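Local coordinates for NikO protein (PDB 4FQD), which transfers an enolpyruvyl group in nikkomycin biosynthesis, as a member of the MurA branch of the EPSP synthase family of enolpyruvyl transferases, at residues 16-21 with 418-423; 22-27 with 446-451; 114-119 with 165-170; 121-126 with 156-161; 213-218 with 335-340. The protein carries 4 engineered substitutions. All coordinates share one frame; numbering follows the deposited sequence.

Interaction 1. Residues 16-21 with 418-423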
# COMPACT_ATOMS: atom_id res chain seq x y z
N LEU A 16 16.12 -4.63 -30.94
CA LEU A 16 17.24 -5.03 -30.10
C LEU A 16 17.25 -6.55 -30.04
O LEU A 16 16.26 -7.17 -29.64
CB LEU A 16 17.11 -4.45 -28.69
CG LEU A 16 17.40 -2.96 -28.52
CD1 LEU A 16 17.33 -2.59 -27.05
CD2 LEU A 16 18.76 -2.61 -29.10
N GLU A 17 18.36 -7.16 -30.45
CA GLU A 17 18.48 -8.61 -30.41
C GLU A 17 19.27 -9.02 -29.17
O GLU A 17 20.48 -8.83 -29.10
CB GLU A 17 19.17 -9.12 -31.68
CG GLU A 17 19.19 -10.63 -31.81
CD GLU A 17 19.74 -11.09 -33.15
OE1 GLU A 17 19.08 -10.85 -34.18
OE2 GLU A 17 20.83 -11.70 -33.17
N ILE A 18 18.56 -9.58 -28.20
CA ILE A 18 19.15 -9.91 -26.91
C ILE A 18 19.46 -11.40 -26.75
O ILE A 18 18.59 -12.25 -26.95
CB ILE A 18 18.24 -9.46 -25.74
CG1 ILE A 18 17.92 -7.97 -25.85
CG2 ILE A 18 18.89 -9.78 -24.40
CD1 ILE A 18 16.48 -7.68 -26.19
N HIS A 19 20.71 -11.70 -26.40
CA HIS A 19 21.10 -13.06 -26.06
C HIS A 19 21.51 -13.12 -24.59
O HIS A 19 22.68 -12.91 -24.25
CB HIS A 19 22.26 -13.52 -26.94
CG HIS A 19 21.91 -13.64 -28.39
ND1 HIS A 19 22.12 -12.62 -29.29
CD2 HIS A 19 21.36 -14.66 -29.09
CE1 HIS A 19 21.72 -13.01 -30.49
NE2 HIS A 19 21.25 -14.24 -30.40
N GLY A 20 20.54 -13.39 -23.72
CA GLY A 20 20.79 -13.42 -22.29
C GLY A 20 21.41 -14.71 -21.82
O GLY A 20 21.64 -15.63 -22.61
N GLY A 21 21.69 -14.79 -20.52
CA GLY A 21 22.31 -15.96 -19.94
C GLY A 21 23.75 -15.70 -19.56
O GLY A 21 24.41 -16.55 -18.95
N ALA A 418 15.35 -8.07 -17.88
CA ALA A 418 14.73 -9.38 -17.75
C ALA A 418 15.14 -10.30 -18.90
O ALA A 418 15.32 -11.50 -18.71
CB ALA A 418 13.22 -9.25 -17.68
N ALA A 419 15.29 -9.72 -20.09
CA ALA A 419 15.69 -10.48 -21.27
C ALA A 419 17.12 -11.01 -21.12
O ALA A 419 17.44 -12.10 -21.60
CB ALA A 419 15.57 -9.63 -22.52
N LEU A 420 17.96 -10.24 -20.45
CA LEU A 420 19.36 -10.62 -20.24
C LEU A 420 19.48 -11.80 -19.28
O LEU A 420 20.54 -12.43 -19.20
CB LEU A 420 20.17 -9.43 -19.73
CG LEU A 420 20.47 -8.33 -20.74
CD1 LEU A 420 21.09 -7.12 -20.05
CD2 LEU A 420 21.37 -8.84 -21.84
N ALA A 421 18.41 -12.10 -18.56
CA ALA A 421 18.39 -13.23 -17.64
C ALA A 421 18.00 -14.51 -18.37
O ALA A 421 18.35 -15.61 -17.94
CB ALA A 421 17.44 -12.96 -16.49
N VAL A 422 17.26 -14.37 -19.46
CA VAL A 422 16.77 -15.51 -20.23
C VAL A 422 17.87 -16.12 -21.10
O VAL A 422 18.42 -15.46 -21.97
CB VAL A 422 15.59 -15.11 -21.14
CG1 VAL A 422 15.23 -16.26 -22.07
CG2 VAL A 422 14.40 -14.70 -20.29
N PRO A 423 18.18 -17.41 -20.86
CA PRO A 423 19.22 -18.11 -21.62
C PRO A 423 18.76 -18.43 -23.05
O PRO A 423 18.55 -19.59 -23.39
CB PRO A 423 19.40 -19.41 -20.83
CG PRO A 423 18.08 -19.64 -20.18
CD PRO A 423 17.55 -18.27 -19.85
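Gly20 and Gly21, just past the end of strand 14-19, pack mainly backbone on backbone against Leu420 and the residues that follow helix 409-419. The one hydrogen bond across the contact runs from Gly21 N to Leu420 O (2.9 Å). It is nearly straight at the hydrogen (161°), yet its donor stands above the carbonyl plane and not on a lone pair. Gly20 has no side chain, which lets its CA come within 3.3 Å of Leu420 O. The carbonyl oxygen of the same residue, Gly20 O, lies 3.6 Å from Pro423 CA.

Beside this polar seam is a small apolar one. In Ile18, CG2 lies opposite the backbone N while CG1 sits next to that N (chi1 -55°), and Ile18 CG2 reaches Ala419 CB at 3.8 Å and Leu420 CD2 at 3.7 Å. The Leu420 and Ile18 side chains cross at about a right angle. Around them, Leu428 also packs on Ile18 and Thr426 on Ala419, while backbone bonds join Ile18 to Thr426 and Gly20 to Gly424. The segment 418-423 is therefore the link from helix 409-419 to strand 425-429, the antiparallel neighbour of strand 14-19: a helix-to-strand connection in the alpha/beta architecture of the inverse-barrel enolpyruvyl transferases.

Interaction 2. Residues 22-27 with 446-451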
# COMPACT_ATOMS: atom_id res chain seq x y z
N ASN A 22 24.25 -14.53 -19.93
CA ASN A 22 25.62 -14.15 -19.62
C ASN A 22 25.70 -13.29 -18.36
O ASN A 22 24.87 -12.40 -18.15
CB ASN A 22 26.26 -13.42 -20.80
CG ASN A 22 26.28 -14.26 -22.06
OD1 ASN A 22 27.09 -15.17 -22.20
ND2 ASN A 22 25.38 -13.95 -22.99
N ARG A 23 26.69 -13.55 -17.53
CA ARG A 23 26.88 -12.80 -16.29
C ARG A 23 27.61 -11.48 -16.55
O ARG A 23 28.62 -11.44 -17.25
CB ARG A 23 27.64 -13.64 -15.27
CG ARG A 23 26.78 -14.70 -14.60
CD ARG A 23 25.78 -14.05 -13.66
NE ARG A 23 24.64 -14.92 -13.37
CZ ARG A 23 23.67 -14.62 -12.51
NH1 ARG A 23 23.71 -13.48 -11.84
NH2 ARG A 23 22.67 -15.47 -12.31
N LEU A 24 27.09 -10.41 -15.97
CA LEU A 24 27.68 -9.09 -16.13
C LEU A 24 28.73 -8.83 -15.05
O LEU A 24 28.61 -9.32 -13.93
CB LEU A 24 26.60 -8.01 -16.07
CG LEU A 24 25.42 -8.17 -17.04
CD1 LEU A 24 24.47 -6.99 -16.92
CD2 LEU A 24 25.91 -8.33 -18.47
N SER A 25 29.75 -8.05 -15.40
CA SER A 25 30.79 -7.68 -14.45
C SER A 25 31.48 -6.39 -14.87
O SER A 25 31.53 -6.06 -16.05
CB SER A 25 31.82 -8.81 -14.31
OG SER A 25 32.50 -9.04 -15.53
N GLY A 26 32.02 -5.67 -13.89
CA GLY A 26 32.70 -4.42 -14.15
C GLY A 26 32.18 -3.29 -13.29
O GLY A 26 31.61 -3.52 -12.22
N ALA A 27 32.38 -2.06 -13.75
CA ALA A 27 31.92 -0.88 -13.03
C ALA A 27 31.07 0.01 -13.92
O ALA A 27 31.28 0.07 -15.13
CB ALA A 27 33.10 -0.10 -12.47
N VAL A 446 26.30 -3.79 -22.56
CA VAL A 446 27.22 -4.55 -23.40
C VAL A 446 28.64 -4.47 -22.86
O VAL A 446 29.40 -5.44 -22.90
CB VAL A 446 27.18 -4.04 -24.86
CG1 VAL A 446 28.36 -4.58 -25.67
CG2 VAL A 446 25.86 -4.41 -25.52
N LYS A 447 28.99 -3.30 -22.32
CA LYS A 447 30.30 -3.07 -21.73
C LYS A 447 30.54 -3.99 -20.54
O LYS A 447 31.68 -4.32 -20.22
CB LYS A 447 30.41 -1.60 -21.30
CG LYS A 447 31.83 -1.11 -21.09
CD LYS A 447 31.84 0.33 -20.62
CE LYS A 447 31.10 1.24 -21.59
NZ LYS A 447 31.03 2.64 -21.08
N LEU A 448 29.46 -4.41 -19.89
CA LEU A 448 29.54 -5.29 -18.74
C LEU A 448 29.56 -6.76 -19.14
O LEU A 448 29.74 -7.64 -18.30
CB LEU A 448 28.39 -5.03 -17.77
CG LEU A 448 28.31 -3.64 -17.14
CD1 LEU A 448 27.07 -3.52 -16.27
CD2 LEU A 448 29.57 -3.34 -16.34
N GLY A 449 29.35 -7.03 -20.43
CA GLY A 449 29.40 -8.39 -20.94
C GLY A 449 28.10 -8.84 -21.58
O GLY A 449 27.99 -9.98 -22.04
N ALA A 450 27.12 -7.95 -21.62
CA ALA A 450 25.82 -8.27 -22.20
C ALA A 450 25.91 -8.43 -23.71
O ALA A 450 26.66 -7.71 -24.38
CB ALA A 450 24.80 -7.20 -21.84
N ASP A 451 25.14 -9.37 -24.25
CA ASP A 451 25.10 -9.60 -25.69
C ASP A 451 23.86 -8.97 -26.30
O ASP A 451 22.84 -9.64 -26.49
CB ASP A 451 25.16 -11.09 -26.00
CG ASP A 451 25.37 -11.38 -27.47
OD1 ASP A 451 25.74 -10.45 -28.21
OD2 ASP A 451 25.16 -12.54 -27.89
O HOH W 1 23.75 -11.51 -22.45
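Leu24 and Ser25 close on Leu448, whose carbonyl oxygen is the polar focus of the contact. Ser25 N donates to Leu448 O over 2.9 Å, in the carbonyl plane and on a lone pair, with 161° at the hydrogen. A CA-H...O contact adds to this on the same acceptor, Leu24 CA lying 3.3 Å from Leu448 O. The exchange is mutual, since Leu448 CA approaches Ser25 O at 3.4 Å.

The apolar contacts flank this seam. Leu24 CB meets Leu448 CB at 3.9 Å. Further along, Leu24 CD2 reaches Ala450 CB at 3.7 Å. In Leu24, CG lies opposite the carbonyl carbon (chi1 -54°), and from there CD2 extends over the backbone at Ala450. The other leucine runs along the chain at Ser25, and Leu448 CD2 ends 4.0 Å from Gly26 CA.

At the far end the two segments are joined through solvent: one water accepts from both Asn22 ND2 (3.0 Å) and Asp451 N. The carboxylate of Asp451 turns to Arg453 in a salt bridge, and Arg23 is held by the carbonyl of Ala279.

Farther out, Leu445 and Leu278 pack on Leu24, and Trp271 on Leu448. The end of helix 441-447 helps place Leu448 O: Gly449, at positive phi (120°), leaves the helical conformation with bonds back into the last turn. This is a Schellman motif, with Gly449 as the positive-phi residue that ends the helix and from which the chain turns toward strand 451-456.

Interaction 3. Residues 114-119 with 165-170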
# COMPACT_ATOMS: atom_id res chain seq x y z
N ALA A 114 9.37 31.50 -16.78
CA ALA A 114 10.40 32.40 -17.29
C ALA A 114 9.87 33.24 -18.45
O ALA A 114 10.13 34.44 -18.53
CB ALA A 114 11.62 31.62 -17.72
N LEU A 115 9.13 32.59 -19.35
CA LEU A 115 8.59 33.25 -20.53
C LEU A 115 7.55 34.31 -20.17
O LEU A 115 7.60 35.44 -20.65
CB LEU A 115 7.97 32.22 -21.48
CG LEU A 115 8.92 31.18 -22.08
CD1 LEU A 115 8.13 30.13 -22.85
CD2 LEU A 115 9.95 31.84 -22.97
N VAL A 116 6.60 33.93 -19.31
CA VAL A 116 5.49 34.81 -18.97
C VAL A 116 5.95 35.99 -18.11
O VAL A 116 5.30 37.04 -18.08
CB VAL A 116 4.35 34.04 -18.26
CG1 VAL A 116 4.67 33.84 -16.79
CG2 VAL A 116 3.03 34.78 -18.42
N SER A 117 7.08 35.83 -17.43
CA SER A 117 7.59 36.87 -16.54
C SER A 117 8.53 37.81 -17.27
O SER A 117 8.73 38.95 -16.85
CB SER A 117 8.30 36.24 -15.35
OG SER A 117 8.88 37.23 -14.52
N ARG A 118 9.11 37.33 -18.37
CA ARG A 118 10.08 38.11 -19.12
C ARG A 118 9.43 38.87 -20.27
O ARG A 118 9.83 39.99 -20.60
CB ARG A 118 11.19 37.20 -19.66
CG ARG A 118 12.52 37.89 -19.84
CD ARG A 118 13.57 36.94 -20.39
NE ARG A 118 14.91 37.33 -19.97
CZ ARG A 118 15.63 36.68 -19.06
NH1 ARG A 118 16.84 37.11 -18.73
NH2 ARG A 118 15.14 35.59 -18.49
N ASN A 119 8.43 38.25 -20.89
CA ASN A 119 7.79 38.83 -22.07
C ASN A 119 6.35 39.24 -21.83
O ASN A 119 5.76 39.98 -22.62
CB ASN A 119 7.88 37.86 -23.25
CG ASN A 119 9.30 37.40 -23.52
OD1 ASN A 119 10.26 38.08 -23.18
ND2 ASN A 119 9.43 36.23 -24.13
N LEU A 165 -0.67 32.40 -22.93
CA LEU A 165 -0.59 32.95 -21.58
C LEU A 165 -0.32 34.45 -21.61
O LEU A 165 0.47 34.93 -22.42
CB LEU A 165 0.50 32.24 -20.77
CG LEU A 165 0.46 30.71 -20.70
CD1 LEU A 165 1.38 30.20 -19.60
CD2 LEU A 165 -0.95 30.20 -20.49
N THR A 166 -1.00 35.18 -20.73
CA THR A 166 -0.81 36.63 -20.62
C THR A 166 -0.75 37.06 -19.16
O THR A 166 -1.47 36.52 -18.32
CB THR A 166 -1.94 37.41 -21.33
OG1 THR A 166 -3.21 36.85 -20.98
CG2 THR A 166 -1.77 37.34 -22.84
N ALA A 167 0.11 38.03 -18.87
CA ALA A 167 0.26 38.54 -17.52
C ALA A 167 0.89 39.93 -17.50
O ALA A 167 2.10 40.08 -17.69
CB ALA A 167 1.10 37.58 -16.68
N GLN A 168 0.06 40.95 -17.29
CA GLN A 168 0.55 42.32 -17.18
C GLN A 168 1.36 42.50 -15.91
O GLN A 168 2.39 43.18 -15.91
CB GLN A 168 -0.61 43.31 -17.22
CG GLN A 168 -0.89 43.89 -18.59
CD GLN A 168 0.34 44.57 -19.18
OE1 GLN A 168 1.00 44.02 -20.05
NE2 GLN A 168 0.63 45.77 -18.70
N ARG A 169 0.89 41.91 -14.82
CA ARG A 169 1.60 41.95 -13.55
C ARG A 169 1.37 40.67 -12.76
O ARG A 169 0.25 40.14 -12.71
CB ARG A 169 1.18 43.17 -12.73
CG ARG A 169 -0.28 43.18 -12.33
CD ARG A 169 -0.56 44.19 -11.24
NE ARG A 169 -1.93 44.09 -10.75
CZ ARG A 169 -2.26 44.10 -9.46
NH1 ARG A 169 -1.33 44.20 -8.53
NH2 ARG A 169 -3.54 44.00 -9.11
N LEU A 170 2.43 40.17 -12.13
CA LEU A 170 2.33 38.97 -11.31
C LEU A 170 2.13 39.35 -9.85
O LEU A 170 2.75 40.30 -9.36
CB LEU A 170 3.58 38.11 -11.48
CG LEU A 170 3.86 37.61 -12.89
CD1 LEU A 170 5.17 36.84 -12.95
CD2 LEU A 170 2.71 36.74 -13.39
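Val116 and Ala167 form the centre of a contact made by van der Waals packing, with no hydrogen bond between the two segments, where the last turn of helix 112-118 meets the chain that leaves strand 163-166. The CG2 branch of Val116 does the touching. It lies 3.8 Å from Ala167 CB and 4.3 Å from Leu165 CB, and so bridges two residues whose side chains both point toward the helix. CG2 sits opposite the backbone N, while CG1 takes the place between N and the carbonyl carbon (chi1 81°), so that a single methyl is directed at the strand. Val116 and Ala167 are also the closest pair of backbones, at 6.6 Å between CA atoms, a spacing that leaves side chains as the means of touching.

A looser van der Waals contact lies one residue along the helix. Leu170, beyond the strand, returns toward the helix and places CD1 4.0 Å from both Ser117 CB and Ser117 OG.

The polar groups look outside the pair of segments. Ser117 OG makes a weak hydrogen bond to Val205 O, and Thr166 OG1, on the opposite side of its strand, bonds to Thr154 O.

Around the contact, Leu145 and Met148 of helix 142-149 pack on Leu165, and Thr206 on Leu170. Strand 163-166 is the central one of a three-stranded antiparallel sheet, between 121-124 and 154-157, and helix 112-118 lies against that sheet just before its own chain enters it as strand 121-124.

Interaction 4. Residues 121-126 with 156-161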
# COMPACT_ATOMS: atom_id res chain seq x y z
N VAL A 121 3.95 37.42 -22.19
CA VAL A 121 3.17 36.49 -22.98
C VAL A 121 3.93 35.19 -23.21
O VAL A 121 5.16 35.17 -23.20
CB VAL A 121 2.77 37.08 -24.35
CG1 VAL A 121 1.62 38.07 -24.18
CG2 VAL A 121 3.96 37.75 -25.01
N ALA A 122 3.19 34.11 -23.42
CA ALA A 122 3.77 32.80 -23.69
C ALA A 122 2.74 31.88 -24.33
O ALA A 122 1.58 31.84 -23.91
CB ALA A 122 4.30 32.18 -22.40
N ARG A 123 3.16 31.15 -25.36
CA ARG A 123 2.26 30.23 -26.04
C ARG A 123 2.58 28.79 -25.66
O ARG A 123 3.72 28.35 -25.74
CB ARG A 123 2.35 30.40 -27.56
CG ARG A 123 1.31 29.60 -28.33
CD ARG A 123 1.39 29.89 -29.82
NE ARG A 123 0.21 29.40 -30.53
CZ ARG A 123 -0.86 30.14 -30.81
NH1 ARG A 123 -0.91 31.42 -30.44
NH2 ARG A 123 -1.89 29.61 -31.45
N LEU A 124 1.55 28.06 -25.23
CA LEU A 124 1.71 26.66 -24.86
C LEU A 124 1.22 25.75 -25.98
O LEU A 124 0.04 25.40 -26.05
CB LEU A 124 0.97 26.35 -23.56
CG LEU A 124 1.19 24.96 -22.99
CD1 LEU A 124 2.68 24.65 -22.93
CD2 LEU A 124 0.57 24.84 -21.61
N SER A 125 2.14 25.36 -26.87
CA SER A 125 1.81 24.55 -28.03
C SER A 125 1.32 23.16 -27.64
O SER A 125 1.68 22.64 -26.58
CB SER A 125 3.02 24.43 -28.96
OG SER A 125 3.45 25.71 -29.39
N ALA A 126 0.50 22.56 -28.49
CA ALA A 126 -0.05 21.23 -28.25
C ALA A 126 0.50 20.21 -29.24
O ALA A 126 1.69 19.89 -29.22
CB ALA A 126 -1.57 21.26 -28.30
N ARG A 156 -5.98 31.69 -22.65
CA ARG A 156 -7.01 31.56 -23.68
C ARG A 156 -6.63 30.44 -24.64
O ARG A 156 -5.45 30.18 -24.88
CB ARG A 156 -7.21 32.88 -24.42
CG ARG A 156 -6.05 33.29 -25.28
CD ARG A 156 -6.54 34.06 -26.49
NE ARG A 156 -5.43 34.68 -27.20
CZ ARG A 156 -5.00 35.91 -26.96
NH1 ARG A 156 -3.98 36.40 -27.65
NH2 ARG A 156 -5.58 36.65 -26.03
N LEU A 157 -7.65 29.79 -25.20
CA LEU A 157 -7.43 28.57 -25.96
C LEU A 157 -7.34 28.78 -27.47
O LEU A 157 -8.01 29.63 -28.04
CB LEU A 157 -8.52 27.54 -25.66
CG LEU A 157 -8.28 26.59 -24.48
CD1 LEU A 157 -8.28 27.33 -23.15
CD2 LEU A 157 -9.33 25.49 -24.48
N THR A 158 -6.49 27.96 -28.10
CA THR A 158 -6.36 27.92 -29.55
C THR A 158 -6.96 26.61 -30.04
O THR A 158 -6.87 25.59 -29.36
CB THR A 158 -4.87 28.02 -29.97
OG1 THR A 158 -4.36 29.31 -29.59
CG2 THR A 158 -4.71 27.84 -31.46
N ALA A 159 -7.59 26.66 -31.22
CA ALA A 159 -8.30 25.51 -31.79
C ALA A 159 -7.59 24.17 -31.66
O ALA A 159 -8.20 23.17 -31.28
CB ALA A 159 -8.65 25.79 -33.25
N ASP A 160 -6.30 24.14 -31.97
CA ASP A 160 -5.54 22.89 -31.93
C ASP A 160 -5.20 22.44 -30.51
O ASP A 160 -4.55 21.41 -30.32
CB ASP A 160 -4.27 23.00 -32.77
CG ASP A 160 -3.25 23.94 -32.17
OD1 ASP A 160 -3.67 24.91 -31.50
OD2 ASP A 160 -2.04 23.72 -32.35
N GLY A 161 -5.64 23.20 -29.52
CA GLY A 161 -5.41 22.86 -28.13
C GLY A 161 -4.30 23.67 -27.50
O GLY A 161 -3.99 23.49 -26.32
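Arg123 reaches across to Thr158 with an outstretched side chain, and Ala126 rests on the turn at Asp160 and Gly161; these two places make up a small surface contact. The arginine has CG opposite its backbone N (chi1 -172°) and runs extended from CG to NE, which carries the guanidinium beyond its own strand. The last torsion then swings the group round, chi4 95°, and NH2 becomes the atom nearest Thr158.

In Thr158, OG1 lies next to the backbone N and CG2 opposite it (chi1 -65°), which turns both branches to Arg123. Thr158 OG1 is 3.1 Å from Arg123 NH2 and its CG2 is 3.3 Å from the same nitrogen. The hydroxyl meets the guanidinium obliquely at an angle too poor for a hydrogen bond, so the pair is a polar approach and a van der Waals contact only. The two side chains cross at about a right angle. The firm partner of Arg123 is Asp164 of strand 163-166, bound by NH1 in a salt bridge. Asp160 OD1, which hydrogen-bonds to Ser162, stays 5.0 Å from Arg123 NH2, near enough for a probable mild attraction but not for a contact.

At the other place, Ala126 CB lies 3.6 Å from Asp160 O and 3.7 Å from Gly161 C. A type I turn from Thr158 to Gly161, closed by Gly161 N bonding to Thr158 O, presents this backbone to the methyl.

The turn belongs to the hairpin of strands 154-157 and 163-166. Strand 163-166 separates 154-157 from 121-124, and Arg123 spans from one edge strand past the middle one toward the other, while Ala122 and Leu124 pack on helix 112-118.

Interaction 5. Residues 213-218 with 335-340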
# COMPACT_ATOMS: atom_id res chain seq x y z
N GLN A 213 2.44 25.49 0.80
CA GLN A 213 2.14 24.56 1.87
C GLN A 213 2.19 23.11 1.40
O GLN A 213 1.69 22.79 0.33
CB GLN A 213 0.77 24.86 2.46
CG GLN A 213 0.70 24.63 3.94
CD GLN A 213 1.55 25.62 4.71
OE1 GLN A 213 2.17 25.28 5.71
NE2 GLN A 213 1.56 26.87 4.25
N HIS A 214 2.79 22.25 2.22
CA HIS A 214 2.95 20.82 1.90
C HIS A 214 3.59 20.59 0.54
O HIS A 214 2.96 20.04 -0.36
CB HIS A 214 1.60 20.10 1.97
CG HIS A 214 0.86 20.30 3.25
ND1 HIS A 214 -0.24 21.12 3.36
CD2 HIS A 214 1.07 19.78 4.49
CE1 HIS A 214 -0.68 21.10 4.61
NE2 HIS A 214 0.09 20.30 5.31
N PRO A 215 4.86 21.00 0.38
CA PRO A 215 5.52 20.92 -0.92
C PRO A 215 6.06 19.53 -1.24
O PRO A 215 6.23 18.70 -0.34
CB PRO A 215 6.67 21.90 -0.78
CG PRO A 215 7.04 21.82 0.66
CD PRO A 215 5.75 21.57 1.41
N TYR A 216 6.33 19.29 -2.52
CA TYR A 216 7.01 18.08 -2.97
C TYR A 216 8.43 18.11 -2.40
O TYR A 216 9.04 19.18 -2.34
CB TYR A 216 7.03 18.05 -4.49
CG TYR A 216 7.45 16.73 -5.11
CD1 TYR A 216 6.63 15.61 -5.05
CD2 TYR A 216 8.66 16.62 -5.77
CE1 TYR A 216 7.01 14.42 -5.62
CE2 TYR A 216 9.05 15.43 -6.35
CZ TYR A 216 8.22 14.33 -6.27
OH TYR A 216 8.61 13.14 -6.85
N LEU A 217 8.95 16.96 -2.00
CA LEU A 217 10.17 16.94 -1.19
C LEU A 217 11.39 16.25 -1.81
O LEU A 217 12.47 16.25 -1.22
CB LEU A 217 9.88 16.33 0.18
CG LEU A 217 8.86 17.09 1.03
CD1 LEU A 217 8.50 16.29 2.27
CD2 LEU A 217 9.39 18.47 1.40
N LYS A 218 11.22 15.65 -2.98
CA LYS A 218 12.33 14.97 -3.65
C LYS A 218 13.35 15.98 -4.18
O LYS A 218 13.01 17.15 -4.38
CB LYS A 218 11.79 14.09 -4.78
CG LYS A 218 10.84 13.00 -4.32
CD LYS A 218 11.50 12.11 -3.27
CE LYS A 218 10.58 10.98 -2.83
NZ LYS A 218 10.28 10.04 -3.95
N MET A 335 4.23 6.33 -4.24
CA MET A 335 3.58 7.60 -3.96
C MET A 335 4.56 8.77 -4.03
O MET A 335 5.77 8.58 -4.08
CB MET A 335 2.89 7.56 -2.60
CG MET A 335 3.81 7.19 -1.46
SD MET A 335 2.96 7.01 0.12
CE MET A 335 4.34 6.71 1.21
N SER A 336 4.02 9.99 -4.02
CA SER A 336 4.81 11.20 -4.16
C SER A 336 5.82 11.37 -3.02
O SER A 336 6.97 11.72 -3.25
CB SER A 336 3.90 12.43 -4.24
OG SER A 336 3.02 12.34 -5.35
N ARG A 337 5.37 11.11 -1.79
CA ARG A 337 6.26 11.19 -0.64
C ARG A 337 6.72 9.80 -0.21
O ARG A 337 6.90 9.52 0.97
CB ARG A 337 5.57 11.91 0.52
CG ARG A 337 5.25 13.36 0.23
CD ARG A 337 4.96 14.12 1.51
NE ARG A 337 4.84 15.56 1.27
CZ ARG A 337 4.81 16.47 2.22
NH1 ARG A 337 4.91 16.11 3.50
NH2 ARG A 337 4.70 17.76 1.91
N GLY A 338 6.90 8.92 -1.19
CA GLY A 338 7.38 7.58 -0.94
C GLY A 338 8.17 7.04 -2.11
O GLY A 338 8.99 7.74 -2.70
N VAL A 339 7.92 5.78 -2.46
CA VAL A 339 8.61 5.13 -3.57
C VAL A 339 8.24 5.78 -4.90
O VAL A 339 7.06 6.02 -5.18
CB VAL A 339 8.27 3.63 -3.63
CG1 VAL A 339 9.00 2.97 -4.79
CG2 VAL A 339 8.63 2.96 -2.32
N PHE A 340 9.25 6.08 -5.71
CA PHE A 340 9.03 6.65 -7.03
C PHE A 340 8.20 5.73 -7.91
O PHE A 340 8.22 4.51 -7.75
CB PHE A 340 10.37 6.94 -7.73
CG PHE A 340 10.98 8.26 -7.34
CD1 PHE A 340 10.45 9.44 -7.83
CD2 PHE A 340 12.08 8.31 -6.52
CE1 PHE A 340 11.01 10.65 -7.49
CE2 PHE A 340 12.65 9.52 -6.17
CZ PHE A 340 12.11 10.69 -6.66
O HOH W 2 8.36 10.57 -5.52
O HOH W 3 7.98 14.21 -2.03
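Lys218 lies over one face of the Phe340 ring, and the two side chains come from opposite directions. NZ stands 3.4 Å from the ring centroid and 16° off the normal, the geometry of a cation-pi pair. Bends at chi2 (-57°) and chi4 of the lysine fold its chain so that CG also rests on Phe340 CZ (3.5 Å) while NZ turns to the backbone. There NZ donates to Gly338 O over 2.9 Å, nearly along the C=O axis.

Tyr216 crosses Phe340 obliquely, with OH 3.5 Å from CE1 of that ring; Ser336 CB lies in the plane of the tyrosine, at its edge. One water donates to Ser336 O, pairs with Tyr216 OH and accepts from Lys218 NZ. Another links Leu217 N to Ser336 O, so that carbonyl receives two water hydrogens.

Arg337, extended, offers one guanidinium face to Leu217, whose CD1 sits over its centre, 3.7 Å from Arg337 CZ. Its NH2 makes a weak hydrogen bond to Pro215 O (2.9 Å, 127°). The stronger partners of Arg337 are Glu241, in a salt bridge, and Tyr192 OH, while Tyr359 of the second subunit packs against it.

The two loops meet between the lobes, where substrates bind in related enolpyruvyl transferases. Two basic side chains reach in opposite senses across this interface, and ring, carbonyl and carboxylate probably stabilise their charges.

In the fold
From the N terminus, residues 16-21 and then 22-27 open interactions 1 and 2, which close only near the C terminus, at 418-423 and 446-451. Their segments alternate, so the two cross, and they touch through His19 N and Asp451 O. Nearly the whole chain lies between. Within it, interaction 4 (121-126 to 156-161) sits inside interaction 3 (114-119 to 165-170), both on one three-stranded sheet with centres 15 Å apart. Interaction 5 follows in series, from 213-218 to 335-340, and joins the two lobes. Interactions 1 and 3 lie on opposite sides of the chain's centre, 51 Å between centres; interaction 5 lies nearest the chain's centre.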